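Local atomic coordinates of lipoxygenase (PDB entry 5EK8), a protein that probably inserts both atoms of molecular oxygen into polyunsaturated fatty acids as a 9R-lipoxygenase, using a non-heme iron. Residues Asn457-Ile462 and Thr643-Arg648; Ile278-Glu283 and Leu290-Ala295. All blocks are in the same frame, centred on the assembly; numbering follows the deposited sequence.

Contact 1: residues Asn457-Ile462 and Thr643-Arg648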
ATOM      1  N   ASN A 457      14.499   2.882  13.490  1.00 55.47           N
ATOM      2  CA  ASN A 457      15.654   3.771  13.398  1.00 57.08           C
ATOM      3  C   ASN A 457      16.861   3.091  12.753  1.00 58.97           C
ATOM      4  O   ASN A 457      17.563   3.702  11.936  1.00 60.94           O
ATOM      5  CB  ASN A 457      16.026   4.308  14.778  1.00 58.13           C
ATOM      6  CG  ASN A 457      15.317   5.608  15.103  1.00 60.28           C
ATOM      7  OD1 ASN A 457      15.737   6.683  14.667  1.00 62.00           O
ATOM      8  ND2 ASN A 457      14.233   5.518  15.866  1.00 58.62           N
ATOM      9  N   LEU A 458      17.094   1.829  13.110  1.00 53.95           N
ATOM     10  CA  LEU A 458      18.153   1.044  12.478  1.00 51.24           C
ATOM     11  C   LEU A 458      17.943   0.984  10.965  1.00 52.09           C
ATOM     12  O   LEU A 458      18.851   1.291  10.169  0.83 53.25           O
ATOM     13  CB  LEU A 458      18.186  -0.369  13.057  1.00 51.54           C
ATOM     14  CG  LEU A 458      19.551  -1.032  13.262  0.35 50.69           C
ATOM     15  CD1 LEU A 458      19.355  -2.443  13.786  0.72 49.44           C
ATOM     16  CD2 LEU A 458      20.391  -1.035  11.986  1.00 50.59           C
ATOM     17  N   TYR A 459      16.729   0.601  10.574  1.00 52.10           N
ATOM     18  CA  TYR A 459      16.384   0.520   9.160  1.00 52.92           C
ATOM     19  C   TYR A 459      16.543   1.869   8.476  1.00 58.53           C
ATOM     20  O   TYR A 459      16.988   1.946   7.332  1.00 60.88           O
ATOM     21  CB  TYR A 459      14.954   0.014   8.972  1.00 48.84           C
ATOM     22  CG  TYR A 459      14.655  -0.364   7.543  1.00 45.41           C
ATOM     23  CD1 TYR A 459      15.377  -1.369   6.914  1.00 41.58           C
ATOM     24  CD2 TYR A 459      13.662   0.286   6.819  1.00 43.10           C
ATOM     25  CE1 TYR A 459      15.121  -1.722   5.609  1.00 41.68           C
ATOM     26  CE2 TYR A 459      13.395  -0.059   5.507  1.00 41.40           C
ATOM     27  CZ  TYR A 459      14.131  -1.068   4.905  1.00 43.13           C
ATOM     28  OH  TYR A 459      13.885  -1.438   3.599  1.00 42.03           O
ATOM     29  N   TRP A 460      16.180   2.928   9.191  1.00 58.34           N
ATOM     30  CA  TRP A 460      16.263   4.278   8.663  1.00 56.54           C
ATOM     31  C   TRP A 460      17.704   4.642   8.358  1.00 56.92           C
ATOM     32  O   TRP A 460      17.985   5.241   7.322  1.00 61.01           O
ATOM     33  CB  TRP A 460      15.657   5.279   9.649  1.00 59.31           C
ATOM     34  CG  TRP A 460      15.572   6.674   9.108  1.00 55.65           C
ATOM     35  CD1 TRP A 460      16.365   7.730   9.440  1.00 54.66           C
ATOM     36  CD2 TRP A 460      14.644   7.161   8.130  1.00 56.06           C
ATOM     37  NE1 TRP A 460      15.986   8.847   8.736  1.00 58.30           N
ATOM     38  CE2 TRP A 460      14.931   8.524   7.925  1.00 57.36           C
ATOM     39  CE3 TRP A 460      13.600   6.575   7.410  1.00 54.55           C
ATOM     40  CZ2 TRP A 460      14.210   9.312   7.029  1.00 55.74           C
ATOM     41  CZ3 TRP A 460      12.887   7.354   6.523  1.00 54.37           C
ATOM     42  CH2 TRP A 460      13.195   8.710   6.338  1.00 55.70           C
ATOM     43  N   GLN A 461      18.618   4.284   9.256  1.00 56.86           N
ATOM     44  CA  GLN A 461      20.033   4.566   9.030  1.00 60.33           C
ATOM     45  C   GLN A 461      20.561   3.755   7.852  1.00 61.90           C
ATOM     46  O   GLN A 461      21.386   4.243   7.064  1.00 63.36           O
ATOM     47  CB  GLN A 461      20.851   4.283  10.291  1.00 61.28           C
ATOM     48  CG  GLN A 461      21.217   5.542  11.078  0.80 64.00           C
ATOM     49  CD  GLN A 461      20.018   6.446  11.339  1.00 62.16           C
ATOM     50  OE1 GLN A 461      19.122   6.107  12.118  0.73 65.33           O
ATOM     51  NE2 GLN A 461      19.995   7.602  10.682  1.00 57.48           N
ATOM     52  N   ILE A 462      20.073   2.523   7.720  1.00 61.30           N
ATOM     53  CA  ILE A 462      20.408   1.718   6.545  1.00 60.68           C
ATOM     54  C   ILE A 462      19.977   2.421   5.253  1.00 56.45           C
ATOM     55  O   ILE A 462      20.758   2.538   4.302  1.00 51.90           O
ATOM     56  CB  ILE A 462      19.755   0.329   6.602  1.00 63.65           C
ATOM     57  CG1 ILE A 462      20.300  -0.467   7.786  1.00 67.48           C
ATOM     58  CG2 ILE A 462      20.021  -0.431   5.317  1.00 63.33           C
ATOM     59  CD1 ILE A 462      19.646  -1.813   7.949  1.00 66.04           C
ATOM     60  N   THR A 643      23.048  -5.377   0.304  1.00 64.66           N
ATOM     61  CA  THR A 643      24.256  -5.581   1.093  1.00 66.53           C
ATOM     62  C   THR A 643      24.236  -4.696   2.339  1.00 63.32           C
ATOM     63  O   THR A 643      24.785  -5.067   3.379  1.00 65.10           O
ATOM     64  CB  THR A 643      25.534  -5.318   0.262  1.00 67.78           C
ATOM     65  OG1 THR A 643      26.689  -5.541   1.077  1.00 68.68           O
ATOM     66  CG2 THR A 643      25.562  -3.901  -0.259  1.00 72.37           C
ATOM     67  N   ALA A 644      23.585  -3.541   2.243  1.00 60.04           N
ATOM     68  CA  ALA A 644      23.453  -2.660   3.397  1.00 57.26           C
ATOM     69  C   ALA A 644      22.593  -3.316   4.473  1.00 56.97           C
ATOM     70  O   ALA A 644      22.884  -3.217   5.667  1.00 55.49           O
ATOM     71  CB  ALA A 644      22.859  -1.320   2.982  1.00 51.46           C
ATOM     72  N   LEU A 645      21.529  -3.986   4.042  1.00 56.76           N
ATOM     73  CA  LEU A 645      20.639  -4.681   4.968  1.00 55.90           C
ATOM     74  C   LEU A 645      21.295  -5.935   5.551  1.00 57.69           C
ATOM     75  O   LEU A 645      21.197  -6.199   6.751  1.00 56.15           O
ATOM     76  CB  LEU A 645      19.328  -5.053   4.273  1.00 49.12           C
ATOM     77  CG  LEU A 645      18.304  -5.814   5.120  1.00 42.01           C
ATOM     78  CD1 LEU A 645      17.849  -4.979   6.314  1.00 36.02           C
ATOM     79  CD2 LEU A 645      17.118  -6.247   4.265  1.00 37.51           C
ATOM     80  N   LEU A 646      21.963  -6.700   4.693  1.00 60.06           N
ATOM     81  CA  LEU A 646      22.625  -7.934   5.099  1.00 64.74           C
ATOM     82  C   LEU A 646      23.717  -7.649   6.117  1.00 73.17           C
ATOM     83  O   LEU A 646      23.836  -8.352   7.121  1.00 77.94           O
ATOM     84  CB  LEU A 646      23.217  -8.658   3.886  1.00 59.98           C
ATOM     85  CG  LEU A 646      22.214  -9.317   2.940  1.00 55.92           C
ATOM     86  CD1 LEU A 646      22.892  -9.817   1.672  1.00 53.29           C
ATOM     87  CD2 LEU A 646      21.497 -10.444   3.655  1.00 55.92           C
ATOM     88  N   ASN A 647      24.507  -6.613   5.843  1.00 75.74           N
ATOM     89  CA  ASN A 647      25.555  -6.153   6.748  1.00 80.47           C
ATOM     90  C   ASN A 647      25.028  -5.993   8.172  1.00 78.63           C
ATOM     91  O   ASN A 647      25.715  -6.314   9.141  1.00 82.38           O
ATOM     92  CB  ASN A 647      26.138  -4.832   6.232  1.00 89.90           C
ATOM     93  CG  ASN A 647      27.239  -4.273   7.120  1.00101.69           C
ATOM     94  OD1 ASN A 647      27.795  -4.970   7.973  1.00108.42           O
ATOM     95  ND2 ASN A 647      27.573  -3.004   6.905  1.00104.39           N
ATOM     96  N   ARG A 648      23.789  -5.530   8.292  1.00 77.74           N
ATOM     97  CA  ARG A 648      23.208  -5.281   9.602  1.00 81.65           C
ATOM     98  C   ARG A 648      22.142  -6.320   9.978  1.00 82.68           C
ATOM     99  O   ARG A 648      21.090  -5.977  10.512  1.00 85.13           O
ATOM    100  CB  ARG A 648      22.619  -3.870   9.648  1.00 84.54           C
ATOM    101  CG  ARG A 648      23.478  -2.828   8.939  1.00 88.88           C
ATOM    102  CD  ARG A 648      23.747  -1.620   9.821  1.00 94.28           C
ATOM    103  NE  ARG A 648      24.555  -1.960  10.989  1.00100.98           N
ATOM    104  CZ  ARG A 648      24.989  -1.075  11.880  1.00105.72           C
ATOM    105  NH1 ARG A 648      24.693   0.210  11.736  1.00104.77           N
ATOM    106  NH2 ARG A 648      25.721  -1.474  12.913  1.00108.67           N
TER

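Contact 2: residues Ile278-Glu283 and Leu290-Ala295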
ATOM      1  N   ILE A 278     -10.615   8.649  19.901  1.00 45.26           N
ATOM      2  CA  ILE A 278     -11.902   9.333  19.999  1.00 47.36           C
ATOM      3  C   ILE A 278     -12.593   9.373  18.638  1.00 46.56           C
ATOM      4  O   ILE A 278     -11.999   9.776  17.639  1.00 46.85           O
ATOM      5  CB  ILE A 278     -11.746  10.771  20.542  1.00 42.40           C
ATOM      6  CG1 ILE A 278     -11.472  10.750  22.047  1.00 40.37           C
ATOM      7  CG2 ILE A 278     -12.993  11.581  20.265  1.00 41.11           C
ATOM      8  CD1 ILE A 278     -10.008  10.771  22.402  1.00 40.04           C
ATOM      9  N   TRP A 279     -13.854   8.960  18.613  1.00 44.66           N
ATOM     10  CA  TRP A 279     -14.571   8.756  17.360  1.00 44.06           C
ATOM     11  C   TRP A 279     -15.730   9.732  17.189  1.00 45.06           C
ATOM     12  O   TRP A 279     -16.617   9.508  16.362  1.00 48.21           O
ATOM     13  CB  TRP A 279     -15.084   7.313  17.282  1.00 41.91           C
ATOM     14  CG  TRP A 279     -14.050   6.306  17.681  1.00 42.00           C
ATOM     15  CD1 TRP A 279     -13.791   5.851  18.944  1.00 43.87           C
ATOM     16  CD2 TRP A 279     -13.126   5.637  16.816  1.00 38.13           C
ATOM     17  NE1 TRP A 279     -12.761   4.938  18.918  1.00 37.90           N
ATOM     18  CE2 TRP A 279     -12.336   4.790  17.622  1.00 38.15           C
ATOM     19  CE3 TRP A 279     -12.889   5.671  15.438  1.00 37.48           C
ATOM     20  CZ2 TRP A 279     -11.329   3.984  17.096  1.00 42.70           C
ATOM     21  CZ3 TRP A 279     -11.884   4.872  14.917  1.00 38.95           C
ATOM     22  CH2 TRP A 279     -11.120   4.038  15.744  1.00 42.57           C
ATOM     23  N   ASP A 280     -15.715  10.817  17.959  1.00 40.76           N
ATOM     24  CA  ASP A 280     -16.792  11.809  17.912  1.00 40.86           C
ATOM     25  C   ASP A 280     -17.016  12.362  16.502  1.00 43.35           C
ATOM     26  O   ASP A 280     -18.111  12.825  16.170  1.00 42.70           O
ATOM     27  CB  ASP A 280     -16.504  12.960  18.875  1.00 44.43           C
ATOM     28  CG  ASP A 280     -16.468  12.516  20.319  1.00 49.41           C
ATOM     29  OD1 ASP A 280     -15.813  13.193  21.139  1.00 48.33           O
ATOM     30  OD2 ASP A 280     -17.090  11.480  20.635  1.00 53.04           O
ATOM     31  N   ASN A 281     -15.975  12.284  15.677  1.00 44.50           N
ATOM     32  CA  ASN A 281     -15.999  12.803  14.313  1.00 42.47           C
ATOM     33  C   ASN A 281     -16.696  11.905  13.286  1.00 41.14           C
ATOM     34  O   ASN A 281     -16.931  12.321  12.152  1.00 34.85           O
ATOM     35  CB  ASN A 281     -14.567  13.049  13.845  1.00 42.75           C
ATOM     36  CG  ASN A 281     -14.345  14.458  13.369  1.00 49.53           C
ATOM     37  OD1 ASN A 281     -14.993  15.398  13.832  1.00 56.03           O
ATOM     38  ND2 ASN A 281     -13.421  14.618  12.432  1.00 49.81           N
ATOM     39  N   TYR A 282     -17.019  10.675  13.674  1.00 45.29           N
ATOM     40  CA  TYR A 282     -17.385   9.657  12.688  1.00 39.59           C
ATOM     41  C   TYR A 282     -18.756   9.022  12.895  1.00 39.88           C
ATOM     42  O   TYR A 282     -19.274   8.956  14.011  1.00 40.69           O
ATOM     43  CB  TYR A 282     -16.309   8.574  12.667  1.00 29.99           C
ATOM     44  CG  TYR A 282     -14.927   9.172  12.616  1.00 30.90           C
ATOM     45  CD1 TYR A 282     -14.469   9.801  11.466  1.00 37.37           C
ATOM     46  CD2 TYR A 282     -14.088   9.137  13.723  1.00 32.26           C
ATOM     47  CE1 TYR A 282     -13.212  10.371  11.410  1.00 39.64           C
ATOM     48  CE2 TYR A 282     -12.818   9.700  13.676  1.00 36.88           C
ATOM     49  CZ  TYR A 282     -12.389  10.320  12.516  1.00 37.65           C
ATOM     50  OH  TYR A 282     -11.135  10.884  12.457  1.00 33.61           O
ATOM     51  N   GLU A 283     -19.337   8.568  11.790  1.00 34.57           N
ATOM     52  CA  GLU A 283     -20.651   7.945  11.807  1.00 37.36           C
ATOM     53  C   GLU A 283     -20.573   6.470  12.212  1.00 41.74           C
ATOM     54  O   GLU A 283     -19.929   5.662  11.542  1.00 44.54           O
ATOM     55  CB  GLU A 283     -21.314   8.081  10.437  1.00 29.82           C
ATOM     56  CG  GLU A 283     -22.779   7.708  10.422  1.00 35.94           C
ATOM     57  CD  GLU A 283     -23.356   7.670   9.022  1.00 41.52           C
ATOM     58  OE1 GLU A 283     -22.573   7.753   8.052  1.00 41.24           O
ATOM     59  OE2 GLU A 283     -24.594   7.554   8.893  1.00 47.40           O
ATOM     60  N   LEU A 290     -19.354   1.893  19.740  1.00 53.13           N
ATOM     61  CA  LEU A 290     -18.217   2.790  19.540  1.00 51.91           C
ATOM     62  C   LEU A 290     -17.691   3.275  20.881  1.00 50.02           C
ATOM     63  O   LEU A 290     -18.465   3.712  21.733  1.00 50.33           O
ATOM     64  CB  LEU A 290     -18.611   3.989  18.679  1.00 56.61           C
ATOM     65  CG  LEU A 290     -17.959   4.151  17.308  1.00 57.28           C
ATOM     66  CD1 LEU A 290     -18.243   5.544  16.764  1.00 55.46           C
ATOM     67  CD2 LEU A 290     -16.467   3.890  17.382  1.00 55.85           C
ATOM     68  N   HIS A 291     -16.377   3.210  21.070  1.00 47.21           N
ATOM     69  CA  HIS A 291     -15.795   3.608  22.347  1.00 50.14           C
ATOM     70  C   HIS A 291     -14.666   4.626  22.214  1.00 52.68           C
ATOM     71  O   HIS A 291     -13.632   4.359  21.599  1.00 54.46           O
ATOM     72  CB  HIS A 291     -15.281   2.379  23.098  1.00 47.88           C
ATOM     73  CG  HIS A 291     -16.301   1.293  23.248  1.00 51.89           C
ATOM     74  ND1 HIS A 291     -17.316   1.348  24.180  1.00 50.20           N
ATOM     75  CD2 HIS A 291     -16.465   0.127  22.581  1.00 48.67           C
ATOM     76  CE1 HIS A 291     -18.061   0.262  24.079  1.00 48.77           C
ATOM     77  NE2 HIS A 291     -17.570  -0.493  23.113  1.00 48.50           N
ATOM     78  N   ASN A 292     -14.879   5.800  22.795  1.00 50.19           N
ATOM     79  CA  ASN A 292     -13.790   6.730  23.022  1.00 51.53           C
ATOM     80  C   ASN A 292     -12.942   6.185  24.160  1.00 50.65           C
ATOM     81  O   ASN A 292     -13.293   6.334  25.331  1.00 53.33           O
ATOM     82  CB  ASN A 292     -14.307   8.133  23.349  1.00 54.47           C
ATOM     83  CG  ASN A 292     -15.023   8.784  22.182  1.00 53.12           C
ATOM     84  OD1 ASN A 292     -14.832   8.410  21.026  1.00 56.47           O
ATOM     85  ND2 ASN A 292     -15.853   9.768  22.483  1.00 51.08           N
ATOM     86  N   VAL A 293     -11.843   5.524  23.817  1.00 51.56           N
ATOM     87  CA  VAL A 293     -11.015   4.888  24.835  1.00 46.79           C
ATOM     88  C   VAL A 293      -9.658   5.559  24.949  1.00 46.12           C
ATOM     89  O   VAL A 293      -9.014   5.879  23.948  1.00 46.90           O
ATOM     90  CB  VAL A 293     -10.812   3.381  24.561  1.00 48.18           C
ATOM     91  CG1 VAL A 293     -12.106   2.641  24.762  1.00 55.53           C
ATOM     92  CG2 VAL A 293     -10.285   3.146  23.160  1.00 47.20           C
ATOM     93  N   GLU A 294      -9.233   5.785  26.184  1.00 45.66           N
ATOM     94  CA  GLU A 294      -7.940   6.402  26.418  1.00 44.57           C
ATOM     95  C   GLU A 294      -7.161   5.577  27.428  1.00 46.19           C
ATOM     96  O   GLU A 294      -7.638   5.318  28.531  1.00 50.45           O
ATOM     97  CB  GLU A 294      -8.115   7.844  26.897  1.00 44.64           C
ATOM     98  CG  GLU A 294      -8.928   8.698  25.932  1.00 47.14           C
ATOM     99  CD  GLU A 294      -8.879  10.179  26.255  1.00 48.21           C
ATOM    100  OE1 GLU A 294      -9.754  10.652  27.017  1.00 45.06           O
ATOM    101  OE2 GLU A 294      -7.968  10.867  25.739  1.00 48.37           O
ATOM    102  N   ALA A 295      -5.967   5.143  27.040  1.00 44.60           N
ATOM    103  CA  ALA A 295      -5.150   4.322  27.928  1.00 45.20           C
ATOM    104  C   ALA A 295      -4.001   5.137  28.480  1.00 50.77           C
ATOM    105  O   ALA A 295      -3.294   5.797  27.739  1.00 56.13           O
ATOM    106  CB  ALA A 295      -4.629   3.089  27.206  1.00 39.44           C
TER

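Contact 1: residues Asn457-Ile462 and Thr643-Arg648
Ile462 reaches into the face of the second helix with both of its branches, which meet different partners. Its CG2 methyl comes up against the CB of Ala644, 3.8 Å away, and the shortness of the alanine side chain lets the two backbones come nearest each other at this pair. The other branch runs out extended (chi2 177°), which carries CD1 past Ala644 to Leu645 and to Arg648, a turn further on. There Ile462 CD1 lies 4.0 Å from Leu645 CD1, the two side chains crossing at a slant, and 4.0 Å from Arg648 CB. Against Arg648 the isoleucine lies antiparallel, its CG1 beside the methylenes of the bent arginine chain. An alanine in place of Ile462 would probably open a gap between the helices, leaving the Ala644 and Leu645 methyls without their shared partner. One turn earlier, Leu458 CD2 packs on Arg648 CD at 4.0 Å, so the aliphatic part of the arginine serves as apolar surface at the partly exposed side of the contact. On the more buried side Tyr459 offers its ring edge: CE1 is 4.3 Å from Leu645 CD1, near the ring plane. A tyrosine suits this place because its hydroxyl finds a hydrogen bond to Thr567 of helix 549-574. The axes of the short segments approach to 10.2 Å and run broadly antiparallel, at 141°. This is helix-helix packing within the largely helical catalytic domain typical of lipoxygenases: Phe652 of helix 649-653 touches Leu458, Ile462 and Leu645, while Tyr459 leans on Phe564 and Leu568 of helix 549-574, which also carries the iron ligand His570.

Contact 2: residues Ile278-Glu283 and Leu290-Ala295
The backbone N-H of Trp279 is held by the side-chain carbonyl of Asn292 in a nearly straight hydrogen bond, N to OD1 2.7 Å with 169° at the hydrogen, the donor tilted out of the carbonyl plane. The other end of the same amide donates a hydrogen bond to Asp280: Asn292 ND2 lies 2.8 Å from Asp280 OD2, which it meets on the syn side though well out of the carboxylate plane. Asparagine suits this place because one flat group can accept and donate at once; the two bonds fix its rotation and tie the strand to the start of a type I beta turn, Trp279 to Tyr282. That turn is closed by Tyr282 N bonding to Trp279 O at 3.0 Å. With CG turned beside its backbone N (chi1 -46°), Trp279 sends its indole toward the strand. A weak bond runs in the ring plane from Trp279 NE1 to His291 O, 2.9 Å but strongly bent at 118°. Over one face sits Leu290, its CD2 lying 3.7 Å from the centroid of the five-membered ring in a CH-pi contact. Ile278 lies across the asparagine at about a right angle, its CG2 3.7 Å from Asn292 OD1, and its CD1 rests near the carboxylate of Glu294, which forms salt bridges with Lys274 and Arg328 and a hydrogen bond with Ser276. The contact closes the loop between strands 272-277 and 291-300, neighbours in an antiparallel sheet; strand 303-313 flanks the latter's other edge, helix 337-377 packs on Val293, and Met427 of helix 421-432 touches Trp279.

The two contacts lie in separate parts of the chain, with centres 38 Å apart and nearest atoms about 21 Å apart, and share no helix or strand. Contact 1 joins two helices far apart in sequence, by apolar packing that passes from buried residues to a partly exposed arginine. Contact 2 is local and more deeply buried; it fastens a loop to the strand that follows it, and there directed hydrogen bonds from side chains replace the regular pairing of a sheet, with leucine and indole packed beside them. The side chain of Tyr459 is about 10 Å from that of the iron ligand His570, and the side chain of Leu290 about 9 Å from the bound sodium ion; neither touches the metal sites.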